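Local atomic coordinates of calmodulin binding transcription activator 1 (Homo sapiens, PDB entry 2CXK), a protein that activates transcription, probably binds double-stranded DNA sequence-specifically and may interact with calmodulin, and is represented here by its TIG domain. Residues F42-V47 against T70-F75. Numbering follows the deposited sequence.
Sequences FDQISV and TLQVAF
A beta hairpin, turning at Phe42 to Ile45, meets strand 67-75 where Phe42 pairs with Leu71 and Asp43 N reaches Thr70 O. Phe42 and Leu71 form an antiparallel non-hydrogen-bonded pair, their CA atoms 4.7 Å apart, with both side chains on the same face of the sheet. Asp43 N donates to Thr70 O at 2.8 Å with an N-H...O angle of 164°; the same oxygen also receives a CA-H...O contact from Phe42.

On the inner face, Leu71 CD1 sits over the centre of the Phe42 ring, 3.5 Å from its centroid and 13° off the normal, the geometry of a CH-pi contact. A chi1 of 171° swings Leu71 CG away from the backbone N, and from there the CD1 branch is laid over the phenylalanine ring. This pair belongs to the hydrophobic core of the immunoglobulin-like beta sandwich of the IPT/TIG fold: Phe86 of strand 84-88 meets the Phe42 ring edge-to-face and also touches Leu71.

The turn itself is type I', which Asp43 and Gln44 satisfy with positive phi. Here the contact becomes polar and partly water-mediated. Gln72 NE2 gives Gln44 OE1 a weak bond, 3.2 Å long and bent, between steeply inclined amide planes. Water 2 accepts from Gln72 NE2 (2.8 Å) and Gln44 N, and is hydrogen-bonded to Thr70 OG1; water 3 links that hydroxyl to Gln44 OE1, donating to the latter at 2.9 Å. Gln44 OE1 thus receives two bonds, of which the one from Gln72 is weak. Water 1 accepts from Thr70 N and donates to Asp43 OD1 at 2.8 Å, while Asp43 OD2 is bonded to His64 NE2.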
loop_
_atom_site.group_PDB
_atom_site.type_symbol
_atom_site.label_atom_id
_atom_site.label_comp_id
_atom_site.label_asym_id
_atom_site.label_seq_id
_atom_site.Cartn_x
_atom_site.Cartn_y
_atom_site.Cartn_z
ATOM N N PHE A 42 -0.778 -15.117 -5.621
ATOM C CA PHE A 42 -0.673 -15.424 -4.197
ATOM C C PHE A 42 -0.682 -16.950 -4.143
ATOM O O PHE A 42 -1.699 -17.569 -4.448
ATOM C CB PHE A 42 -1.878 -14.879 -3.427
ATOM C CG PHE A 42 -1.959 -13.375 -3.397
ATOM C CD1 PHE A 42 -2.361 -12.662 -4.516
ATOM C CD2 PHE A 42 -1.643 -12.674 -2.231
ATOM C CE1 PHE A 42 -2.453 -11.263 -4.480
ATOM C CE2 PHE A 42 -1.730 -11.279 -2.186
ATOM C CZ PHE A 42 -2.138 -10.577 -3.319
ATOM N N ASP A 43 0.443 -17.550 -3.760
ATOM C CA ASP A 43 0.556 -19.004 -3.713
ATOM C C ASP A 43 0.074 -19.553 -5.056
ATOM O O ASP A 43 -0.707 -20.502 -5.115
ATOM C CB ASP A 43 -0.290 -19.587 -2.568
ATOM C CG ASP A 43 0.001 -21.071 -2.322
ATOM O OD1 ASP A 43 1.150 -21.490 -2.568
ATOM O OD2 ASP A 43 -0.902 -21.814 -1.872
ATOM N N GLN A 44 0.534 -18.926 -6.134
ATOM C CA GLN A 44 0.164 -19.321 -7.489
ATOM C C GLN A 44 -1.283 -19.030 -7.890
ATOM O O GLN A 44 -1.678 -19.315 -9.022
ATOM C CB GLN A 44 0.479 -20.807 -7.714
ATOM C CG GLN A 44 1.946 -21.140 -7.481
ATOM C CD GLN A 44 2.878 -20.230 -8.267
ATOM O OE1 GLN A 44 3.943 -19.840 -7.781
ATOM N NE2 GLN A 44 2.484 -19.892 -9.492
ATOM N N ILE A 45 -2.085 -18.480 -6.980
ATOM C CA ILE A 45 -3.466 -18.143 -7.334
ATOM C C ILE A 45 -3.425 -16.741 -7.927
ATOM O O ILE A 45 -3.040 -15.785 -7.253
ATOM C CB ILE A 45 -4.407 -18.114 -6.122
ATOM C CG1 ILE A 45 -4.494 -19.496 -5.476
ATOM C CG2 ILE A 45 -5.798 -17.660 -6.574
ATOM C CD1 ILE A 45 -5.400 -19.536 -4.259
ATOM N N SER A 46 -3.839 -16.617 -9.181
ATOM C CA SER A 46 -3.797 -15.332 -9.866
ATOM C C SER A 46 -5.021 -14.437 -9.734
ATOM O O SER A 46 -6.157 -14.907 -9.761
ATOM C CB SER A 46 -3.536 -15.560 -11.357
ATOM O OG SER A 46 -3.456 -14.328 -12.053
ATOM N N VAL A 47 -4.766 -13.139 -9.592
ATOM C CA VAL A 47 -5.806 -12.122 -9.540
ATOM C C VAL A 47 -5.293 -10.986 -10.423
ATOM O O VAL A 47 -4.086 -10.763 -10.522
ATOM C CB VAL A 47 -6.069 -11.583 -8.108
ATOM C CG1 VAL A 47 -6.674 -12.683 -7.242
ATOM C CG2 VAL A 47 -4.781 -11.042 -7.490
ATOM N N THR A 70 3.573 -17.149 -1.090
ATOM C CA THR A 70 4.392 -16.320 -1.962
ATOM C C THR A 70 3.493 -15.299 -2.647
ATOM O O THR A 70 2.341 -15.597 -2.964
ATOM C CB THR A 70 5.042 -17.155 -3.071
ATOM O OG1 THR A 70 4.027 -17.944 -3.706
ATOM C CG2 THR A 70 6.119 -18.065 -2.512
ATOM N N LEU A 71 4.020 -14.094 -2.855
ATOM C CA LEU A 71 3.297 -13.041 -3.557
ATOM C C LEU A 71 4.247 -12.611 -4.669
ATOM O O LEU A 71 5.377 -12.198 -4.401
ATOM C CB LEU A 71 2.987 -11.858 -2.625
ATOM C CG LEU A 71 2.410 -10.608 -3.309
ATOM C CD1 LEU A 71 1.203 -10.985 -4.179
ATOM C CD2 LEU A 71 2.007 -9.587 -2.241
ATOM N N GLN A 72 3.800 -12.736 -5.916
ATOM C CA GLN A 72 4.628 -12.368 -7.065
ATOM C C GLN A 72 3.852 -11.502 -8.052
ATOM O O GLN A 72 2.625 -11.574 -8.118
ATOM C CB GLN A 72 5.090 -13.630 -7.802
ATOM C CG GLN A 72 5.810 -14.659 -6.943
ATOM C CD GLN A 72 5.973 -15.981 -7.671
ATOM O OE1 GLN A 72 7.013 -16.251 -8.278
ATOM N NE2 GLN A 72 4.936 -16.805 -7.627
ATOM N N VAL A 73 4.573 -10.684 -8.813
ATOM C CA VAL A 73 3.958 -9.836 -9.832
ATOM C C VAL A 73 4.267 -10.461 -11.197
ATOM O O VAL A 73 5.393 -10.889 -11.445
ATOM C CB VAL A 73 4.534 -8.406 -9.808
ATOM C CG1 VAL A 73 3.962 -7.595 -10.952
ATOM C CG2 VAL A 73 4.212 -7.744 -8.487
ATOM N N ALA A 74 3.264 -10.523 -12.067
ATOM C CA ALA A 74 3.436 -11.091 -13.401
ATOM C C ALA A 74 2.875 -10.148 -14.460
ATOM O O ALA A 74 2.023 -9.307 -14.169
ATOM C CB ALA A 74 2.729 -12.433 -13.489
ATOM N N PHE A 75 3.364 -10.292 -15.688
ATOM C CA PHE A 75 2.898 -9.496 -16.822
ATOM C C PHE A 75 2.683 -10.539 -17.914
ATOM O O PHE A 75 3.608 -11.282 -18.245
ATOM C CB PHE A 75 3.951 -8.487 -17.273
ATOM C CG PHE A 75 3.451 -7.523 -18.312
ATOM C CD1 PHE A 75 2.595 -6.483 -17.960
ATOM C CD2 PHE A 75 3.805 -7.674 -19.652
ATOM C CE1 PHE A 75 2.096 -5.606 -18.925
ATOM C CE2 PHE A 75 3.310 -6.804 -20.627
ATOM C CZ PHE A 75 2.456 -5.770 -20.265
HETATM O O HOH W 1 3.089 -20.132 -1.148
HETATM O O HOH W 2 2.775 -16.707 -5.787
HETATM O O HOH W 3 4.413 -20.241 -4.979
#